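Local coordinates for protein succinate-semialdehyde dehydrogenase (Streptococcus pyogenes MGAS1882, PDB 4OGD) that probably oxidises succinic semialdehyde to succinate with NADP+ as its cofactor, as a member of the aldehyde dehydrogenase family, at residues Y3-P8 with T71-K76; A259-T264 with A303-A308. All coordinates share one frame; numbering follows the deposited sequence.

In the fold
The two contacts follow one another along the chain and adjoin in space, their centres about 12 Å apart. They meet at Pro8, Met74 and Gly75: Gly75 O lies 3.2 Å from Ala303 CB, Pro8 CB 3.3 Å from Leu305 O, and Met74 O 3.4 Å from Ser306 CB, so segment 303-308 packs against both segments of contact 1 and is also reached by Gln261 of segment 259-264. His340 bonds to the backbone of both Pro8 and Leu305. Asn132 is also shared, its O receiving Lys76 NZ and its ND2 bonding to Gln261 O. Segment 259-264 also carries Cys263, probably the family's nucleophile, whereas contact 1 is structural packing farther from the chain's centre.

Contact 1 (Y3-P8 with T71-K76); sequences YQTIYP and TKDMGK
The ring of Tyr7 is overlapped on one face by the side chain of Lys72, whose CD stands 3.6 Å from the Tyr7 ring centroid and 7° off the ring normal, a CH-pi contact almost over its centre. The lysine chain bends at CB-CG (chi2 -66°) and again at CD-CE, and its NZ, too far from the ring for more than a weak cation-pi attraction, forms a salt bridge with Glu68. At the ring edge, Tyr7 CE1 comes within 3.5 Å of Thr71 O. Lys72 O receives a CA-H...O contact from Tyr7 CA at 3.4 Å; it is buried without a conventional hydrogen-bond partner.

Farther back along the strand, Thr5 OG1 donates to Asp73 OD1 at 2.8 Å, meeting that oxygen nearly end-on, while Ser163 bonds to OD2, so the carboxylate is held at both oxygens. Water 1 accepts from Ile6 N at 2.8 Å and lies 2.7 Å from Asp73 O, bridging the two backbones. Pro8 then packs on the helix exit, with CG 3.4 Å from Met74 C, where Gly75 turns away with positive phi.

Strand 4-7, paired antiparallel with strand 12-16, thus lies across the C-terminal end of helix 63-74; Thr5 and Asp73 also touch helix 161-173, and Thr71 touches helix 78-103.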
ATOM      1  N   TYR A   3     -20.565  22.921  -3.969  1.00 23.28           N
ATOM      2  CA  TYR A   3     -19.558  23.014  -5.018  1.00 19.70           C
ATOM      3  C   TYR A   3     -19.739  24.314  -5.802  1.00 22.53           C
ATOM      4  O   TYR A   3     -20.711  24.478  -6.539  1.00 22.13           O
ATOM      5  CB  TYR A   3     -19.633  21.797  -5.944  1.00 15.70           C
ATOM      6  CG  TYR A   3     -19.158  20.500  -5.312  1.00 14.12           C
ATOM      7  CD1 TYR A   3     -17.815  20.136  -5.356  1.00 15.18           C
ATOM      8  CD2 TYR A   3     -20.055  19.625  -4.701  1.00 15.81           C
ATOM      9  CE1 TYR A   3     -17.371  18.944  -4.792  1.00 15.01           C
ATOM     10  CE2 TYR A   3     -19.622  18.437  -4.129  1.00 15.40           C
ATOM     11  CZ  TYR A   3     -18.277  18.097  -4.181  1.00 13.17           C
ATOM     12  OH  TYR A   3     -17.832  16.913  -3.621  1.00 15.02           O
ATOM     13  N   GLN A   4     -18.801  25.242  -5.627  1.00 19.29           N
ATOM     14  CA  GLN A   4     -18.909  26.565  -6.230  1.00 22.74           C
ATOM     15  C   GLN A   4     -17.563  27.023  -6.752  1.00 14.69           C
ATOM     16  O   GLN A   4     -16.543  26.829  -6.088  1.00 17.49           O
ATOM     17  CB  GLN A   4     -19.347  27.589  -5.181  1.00 23.86           C
ATOM     18  CG  GLN A   4     -20.667  27.302  -4.515  1.00 29.86           C
ATOM     19  CD  GLN A   4     -21.635  28.460  -4.655  1.00 36.99           C
ATOM     20  OE1 GLN A   4     -22.460  28.487  -5.566  1.00 41.39           O
ATOM     21  NE2 GLN A   4     -21.532  29.430  -3.757  1.00 32.18           N
ATOM     22  N   THR A   5     -17.554  27.648  -7.925  1.00 15.68           N
ATOM     23  CA  THR A   5     -16.381  28.399  -8.338  1.00 14.55           C
ATOM     24  C   THR A   5     -16.526  29.807  -7.784  1.00 15.11           C
ATOM     25  O   THR A   5     -17.451  30.528  -8.151  1.00 19.48           O
ATOM     26  CB  THR A   5     -16.244  28.493  -9.862  1.00 13.84           C
ATOM     27  OG1 THR A   5     -16.097  27.179 -10.420  1.00 16.41           O
ATOM     28  CG2 THR A   5     -15.035  29.357 -10.230  1.00 13.66           C
ATOM     29  N   ILE A   6     -15.636  30.175  -6.870  1.00 12.59           N
ATOM     30  CA  ILE A   6     -15.562  31.546  -6.376  1.00 14.61           C
ATOM     31  C   ILE A   6     -14.152  32.062  -6.608  1.00 13.35           C
ATOM     32  O   ILE A   6     -13.199  31.585  -5.986  1.00 14.18           O
ATOM     33  CB  ILE A   6     -15.893  31.625  -4.879  1.00 17.91           C
ATOM     34  CG1 ILE A   6     -17.250  30.979  -4.607  1.00 20.93           C
ATOM     35  CG2 ILE A   6     -15.871  33.076  -4.397  1.00 20.03           C
ATOM     36  CD1 ILE A   6     -17.593  30.874  -3.140  1.00 24.25           C
ATOM     37  N   TYR A   7     -14.021  33.037  -7.505  1.00 13.77           N
ATOM     38  CA  TYR A   7     -12.716  33.545  -7.923  1.00 12.05           C
ATOM     39  C   TYR A   7     -11.974  34.167  -6.740  1.00 13.47           C
ATOM     40  O   TYR A   7     -12.450  35.141  -6.157  1.00 13.37           O
ATOM     41  CB  TYR A   7     -12.915  34.597  -9.019  1.00 11.57           C
ATOM     42  CG  TYR A   7     -11.669  35.027  -9.761  1.00 12.60           C
ATOM     43  CD1 TYR A   7     -10.520  34.249  -9.760  1.00 11.60           C
ATOM     44  CD2 TYR A   7     -11.649  36.224 -10.470  1.00 12.82           C
ATOM     45  CE1 TYR A   7      -9.386  34.650 -10.445  1.00 10.64           C
ATOM     46  CE2 TYR A   7     -10.517  36.635 -11.158  1.00 11.38           C
ATOM     47  CZ  TYR A   7      -9.395  35.843 -11.145  1.00 11.81           C
ATOM     48  OH  TYR A   7      -8.279  36.246 -11.828  1.00 10.98           O
ATOM     49  N   PRO A   8     -10.814  33.603  -6.369  1.00 11.28           N
ATOM     50  CA  PRO A   8     -10.089  34.141  -5.212  1.00 11.13           C
ATOM     51  C   PRO A   8      -9.570  35.571  -5.377  1.00 13.38           C
ATOM     52  O   PRO A   8      -9.155  36.163  -4.388  1.00 12.50           O
ATOM     53  CB  PRO A   8      -8.913  33.164  -5.059  1.00 10.82           C
ATOM     54  CG  PRO A   8      -9.434  31.888  -5.601  1.00 10.29           C
ATOM     55  CD  PRO A   8     -10.258  32.306  -6.802  1.00  9.18           C
ATOM     56  N   THR A  71      -7.060  29.021 -12.726  1.00  9.72           N
ATOM     57  CA  THR A  71      -6.911  30.342 -12.110  1.00  8.83           C
ATOM     58  C   THR A  71      -8.237  30.857 -11.539  1.00  9.34           C
ATOM     59  O   THR A  71      -8.296  31.350 -10.405  1.00 10.06           O
ATOM     60  CB  THR A  71      -6.360  31.356 -13.124  1.00  9.38           C
ATOM     61  OG1 THR A  71      -5.029  30.980 -13.505  1.00  9.77           O
ATOM     62  CG2 THR A  71      -6.351  32.769 -12.521  1.00  9.96           C
ATOM     63  N   LYS A  72      -9.306  30.744 -12.322  1.00  9.16           N
ATOM     64  CA  LYS A  72     -10.612  31.201 -11.859  1.00 10.43           C
ATOM     65  C   LYS A  72     -11.179  30.377 -10.695  1.00 10.59           C
ATOM     66  O   LYS A  72     -11.930  30.906  -9.877  1.00 11.73           O
ATOM     67  CB  LYS A  72     -11.606  31.312 -13.029  1.00 11.01           C
ATOM     68  CG  LYS A  72     -11.205  32.364 -14.085  1.00 12.11           C
ATOM     69  CD  LYS A  72     -11.254  33.787 -13.523  1.00 15.53           C
ATOM     70  CE  LYS A  72     -10.597  34.812 -14.457  1.00 15.12           C
ATOM     71  NZ  LYS A  72     -11.342  34.997 -15.746  1.00 16.44           N
ATOM     72  N   ASP A  73     -10.805  29.101 -10.603  1.00  7.62           N
ATOM     73  CA  ASP A  73     -11.254  28.245  -9.496  1.00  9.13           C
ATOM     74  C   ASP A  73     -10.505  28.555  -8.199  1.00  8.75           C
ATOM     75  O   ASP A  73     -11.112  28.805  -7.146  1.00 10.80           O
ATOM     76  CB  ASP A  73     -11.024  26.753  -9.816  1.00  8.60           C
ATOM     77  CG  ASP A  73     -12.242  26.069 -10.446  1.00 10.45           C
ATOM     78  OD1 ASP A  73     -13.316  26.691 -10.617  1.00 11.03           O
ATOM     79  OD2 ASP A  73     -12.115  24.869 -10.762  1.00 10.46           O
ATOM     80  N   MET A  74      -9.183  28.527  -8.265  1.00  8.79           N
ATOM     81  CA  MET A  74      -8.411  28.536  -7.025  1.00  8.61           C
ATOM     82  C   MET A  74      -7.346  29.621  -6.917  1.00  8.27           C
ATOM     83  O   MET A  74      -6.603  29.662  -5.935  1.00  8.59           O
ATOM     84  CB  MET A  74      -7.846  27.136  -6.732  1.00  8.28           C
ATOM     85  CG  MET A  74      -7.106  26.476  -7.886  1.00  7.45           C
ATOM     86  SD  MET A  74      -5.532  27.245  -8.256  1.00  9.22           S
ATOM     87  CE  MET A  74      -4.681  26.996  -6.689  1.00  9.59           C
ATOM     88  N   GLY A  75      -7.275  30.497  -7.917  1.00  8.89           N
ATOM     89  CA  GLY A  75      -6.503  31.725  -7.801  1.00  9.75           C
ATOM     90  C   GLY A  75      -5.073  31.761  -8.298  1.00 10.29           C
ATOM     91  O   GLY A  75      -4.463  32.832  -8.285  1.00 10.00           O
ATOM     92  N   LYS A  76      -4.513  30.624  -8.710  1.00  8.01           N
ATOM     93  CA  LYS A  76      -3.090  30.608  -9.035  1.00  8.80           C
ATOM     94  C   LYS A  76      -2.781  31.445 -10.257  1.00 11.07           C
ATOM     95  O   LYS A  76      -3.645  31.650 -11.111  1.00 10.40           O
ATOM     96  CB  LYS A  76      -2.539  29.188  -9.212  1.00  9.29           C
ATOM     97  CG  LYS A  76      -3.019  28.436 -10.442  1.00  9.97           C
ATOM     98  CD  LYS A  76      -2.211  27.145 -10.618  1.00  9.19           C
ATOM     99  CE  LYS A  76      -2.351  26.197  -9.420  1.00  8.94           C
ATOM    100  NZ  LYS A  76      -1.349  25.075  -9.455  1.00  6.92           N
TER
HETATM  101  O   HOH W   1     -13.545  28.526  -6.058  1.00 13.50           O

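Contact 2 (A259-T264 with A303-A308)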
ATOM      1  N   ALA A 259       1.960  30.697  -4.304  1.00  8.93           N
ATOM      2  CA  ALA A 259       1.810  31.410  -3.034  1.00  7.84           C
ATOM      3  C   ALA A 259       2.141  30.548  -1.821  1.00  9.90           C
ATOM      4  O   ALA A 259       1.592  30.746  -0.736  1.00 10.28           O
ATOM      5  CB  ALA A 259       0.395  32.030  -2.909  1.00  7.71           C
ATOM      6  N   GLY A 260       3.043  29.591  -2.009  1.00  9.27           N
ATOM      7  CA  GLY A 260       3.488  28.739  -0.917  1.00  8.44           C
ATOM      8  C   GLY A 260       2.563  27.575  -0.624  1.00  9.40           C
ATOM      9  O   GLY A 260       2.821  26.798   0.296  1.00  8.66           O
ATOM     10  N   GLN A 261       1.499  27.444  -1.415  1.00  8.46           N
ATOM     11  CA  GLN A 261       0.484  26.422  -1.190  1.00 10.05           C
ATOM     12  C   GLN A 261       0.882  25.118  -1.878  1.00  9.19           C
ATOM     13  O   GLN A 261       0.164  24.606  -2.739  1.00 10.41           O
ATOM     14  CB  GLN A 261      -0.859  26.917  -1.719  1.00 10.15           C
ATOM     15  CG  GLN A 261      -1.271  28.277  -1.143  1.00 10.03           C
ATOM     16  CD  GLN A 261      -2.524  28.816  -1.806  1.00  9.44           C
ATOM     17  OE1 GLN A 261      -3.595  28.873  -1.191  1.00  9.04           O
ATOM     18  NE2 GLN A 261      -2.403  29.207  -3.072  1.00  9.50           N
ATOM     19  N   VAL A 262       2.041  24.589  -1.499  1.00  8.04           N
ATOM     20  CA  VAL A 262       2.622  23.450  -2.204  1.00  7.68           C
ATOM     21  C   VAL A 262       3.113  22.490  -1.143  1.00  9.70           C
ATOM     22  O   VAL A 262       3.805  22.903  -0.207  1.00  7.33           O
ATOM     23  CB  VAL A 262       3.801  23.894  -3.101  1.00  8.28           C
ATOM     24  CG1 VAL A 262       4.395  22.712  -3.860  1.00  9.21           C
ATOM     25  CG2 VAL A 262       3.346  24.948  -4.093  1.00  9.24           C
ATOM     26  N   CYS A 263       2.732  21.220  -1.254  1.00 11.29           N
ATOM     27  CA  CYS A 263       3.161  20.240  -0.266  1.00  7.27           C
ATOM     28  C   CYS A 263       4.689  20.143  -0.202  1.00  8.12           C
ATOM     29  O   CYS A 263       5.251  19.886   0.865  1.00  7.77           O
ATOM     30  CB  CYS A 263       2.536  18.877  -0.562  1.00 10.23           C
ATOM     31  SG  CYS A 263       2.810  18.297  -2.232  1.00 16.84           S
ATOM     32  N   THR A 264       5.350  20.378  -1.339  1.00  6.80           N
ATOM     33  CA  THR A 264       6.810  20.383  -1.415  1.00  7.27           C
ATOM     34  C   THR A 264       7.407  21.800  -1.444  1.00  6.73           C
ATOM     35  O   THR A 264       8.521  22.011  -1.944  1.00  7.24           O
ATOM     36  CB  THR A 264       7.322  19.598  -2.651  1.00  7.50           C
ATOM     37  OG1 THR A 264       6.602  20.019  -3.818  1.00  8.60           O
ATOM     38  CG2 THR A 264       7.135  18.097  -2.456  1.00  8.05           C
ATOM     39  N   ALA A 303       0.045  35.306  -6.216  1.00  9.49           N
ATOM     40  CA  ALA A 303      -1.394  35.088  -6.317  1.00  9.71           C
ATOM     41  C   ALA A 303      -2.076  35.241  -4.959  1.00 10.90           C
ATOM     42  O   ALA A 303      -1.421  35.148  -3.919  1.00 11.04           O
ATOM     43  CB  ALA A 303      -1.665  33.684  -6.892  1.00  9.61           C
ATOM     44  N   PRO A 304      -3.395  35.500  -4.963  1.00 10.50           N
ATOM     45  CA  PRO A 304      -4.138  35.408  -3.704  1.00 10.33           C
ATOM     46  C   PRO A 304      -4.221  33.942  -3.302  1.00 11.27           C
ATOM     47  O   PRO A 304      -4.096  33.075  -4.177  1.00 10.56           O
ATOM     48  CB  PRO A 304      -5.530  35.910  -4.087  1.00 11.46           C
ATOM     49  CG  PRO A 304      -5.659  35.553  -5.550  1.00 10.31           C
ATOM     50  CD  PRO A 304      -4.280  35.739  -6.122  1.00 10.02           C
ATOM     51  N   LEU A 305      -4.435  33.660  -2.021  1.00 10.52           N
ATOM     52  CA  LEU A 305      -4.645  32.279  -1.593  1.00 10.52           C
ATOM     53  C   LEU A 305      -5.992  31.768  -2.102  1.00 11.18           C
ATOM     54  O   LEU A 305      -6.827  32.549  -2.570  1.00 11.25           O
ATOM     55  CB  LEU A 305      -4.537  32.143  -0.073  1.00 10.08           C
ATOM     56  CG  LEU A 305      -3.228  32.604   0.575  1.00 14.59           C
ATOM     57  CD1 LEU A 305      -3.140  32.104   2.019  1.00 12.68           C
ATOM     58  CD2 LEU A 305      -2.020  32.153  -0.218  1.00 14.26           C
ATOM     59  N   SER A 306      -6.217  30.463  -1.987  1.00 11.78           N
ATOM     60  CA  SER A 306      -7.333  29.815  -2.679  1.00 11.46           C
ATOM     61  C   SER A 306      -8.724  30.026  -2.082  1.00 11.29           C
ATOM     62  O   SER A 306      -9.726  29.766  -2.755  1.00 12.02           O
ATOM     63  CB  SER A 306      -7.067  28.314  -2.802  1.00  9.77           C
ATOM     64  OG  SER A 306      -7.050  27.719  -1.518  1.00 10.81           O
ATOM     65  N   SER A 307      -8.802  30.477  -0.830  1.00 11.45           N
ATOM     66  CA  SER A 307     -10.101  30.727  -0.204  1.00 12.12           C
ATOM     67  C   SER A 307      -9.957  31.693   0.964  1.00 12.94           C
ATOM     68  O   SER A 307      -8.854  31.954   1.427  1.00 11.75           O
ATOM     69  CB  SER A 307     -10.739  29.420   0.282  1.00 13.62           C
ATOM     70  OG  SER A 307     -10.054  28.901   1.416  1.00 12.43           O
ATOM     71  N   ALA A 308     -11.078  32.215   1.447  1.00 13.46           N
ATOM     72  CA  ALA A 308     -11.043  33.092   2.610  1.00 15.27           C
ATOM     73  C   ALA A 308     -10.549  32.325   3.829  1.00 14.27           C
ATOM     74  O   ALA A 308      -9.786  32.861   4.637  1.00 15.75           O
ATOM     75  CB  ALA A 308     -12.418  33.679   2.871  1.00 14.52           C
TER
HETATM   76  O   HOH W   2       1.700  32.959  -6.552  1.00 10.27           O
HETATM   77  O   HOH W   3      -4.174  30.448  -5.058  1.00  8.59           O
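Gln261 reaches across to segment 303-308 and bonds to it through its amide oxygen. Ser306 N donates to Gln261 OE1 at 3.2 Å with an N-H...O angle of 147°, approaching in the carbonyl plane on a lone pair, with a C=O...N angle of 128°. The extended side chain (chi2 173°) carries the amide out to this backbone N-H. The other end of the amide is also held: Gln261 NE2 donates to Asn258 O within its own loop. Gripped at both oxygen and nitrogen, the buried amide has its rotation fixed.

Two waters complete the polar links. Water 3 accepts from Gln261 NE2 at 2.9 Å and donates to Pro304 O at 2.8 Å, giving the glutamine a second, indirect hold on the same segment. Water 2 accepts from Ala303 N at 2.9 Å and, weakly, from Ala259 N, joining the two backbones where they run nearest.

The apolar part centres on one methyl of Leu305. Its CD2 touches Ala259 CB at 3.6 Å and also lies 3.7 Å from Gln261 CD, so the leucine packs against both the alanine and the amide carbon. Ala259 CB also approaches Ala303 O.

Gln261 is the centre of an inverse gamma turn, and its O bonds to Asn132 ND2. On the other side Ser307 caps helix 308-323 through its OG and Ala310 N. The sequence Asn-Ala-Gly-Gln-Val-Cys from Asn258 matches the family motif that carries the nucleophilic cysteine, consistent with Cys263 in that role and Asn132 as the oxyanion-hole asparagine; the contact thus joins the probable active-site loop, through Ala259 and Gln261, to the segment leading into helix 308-323.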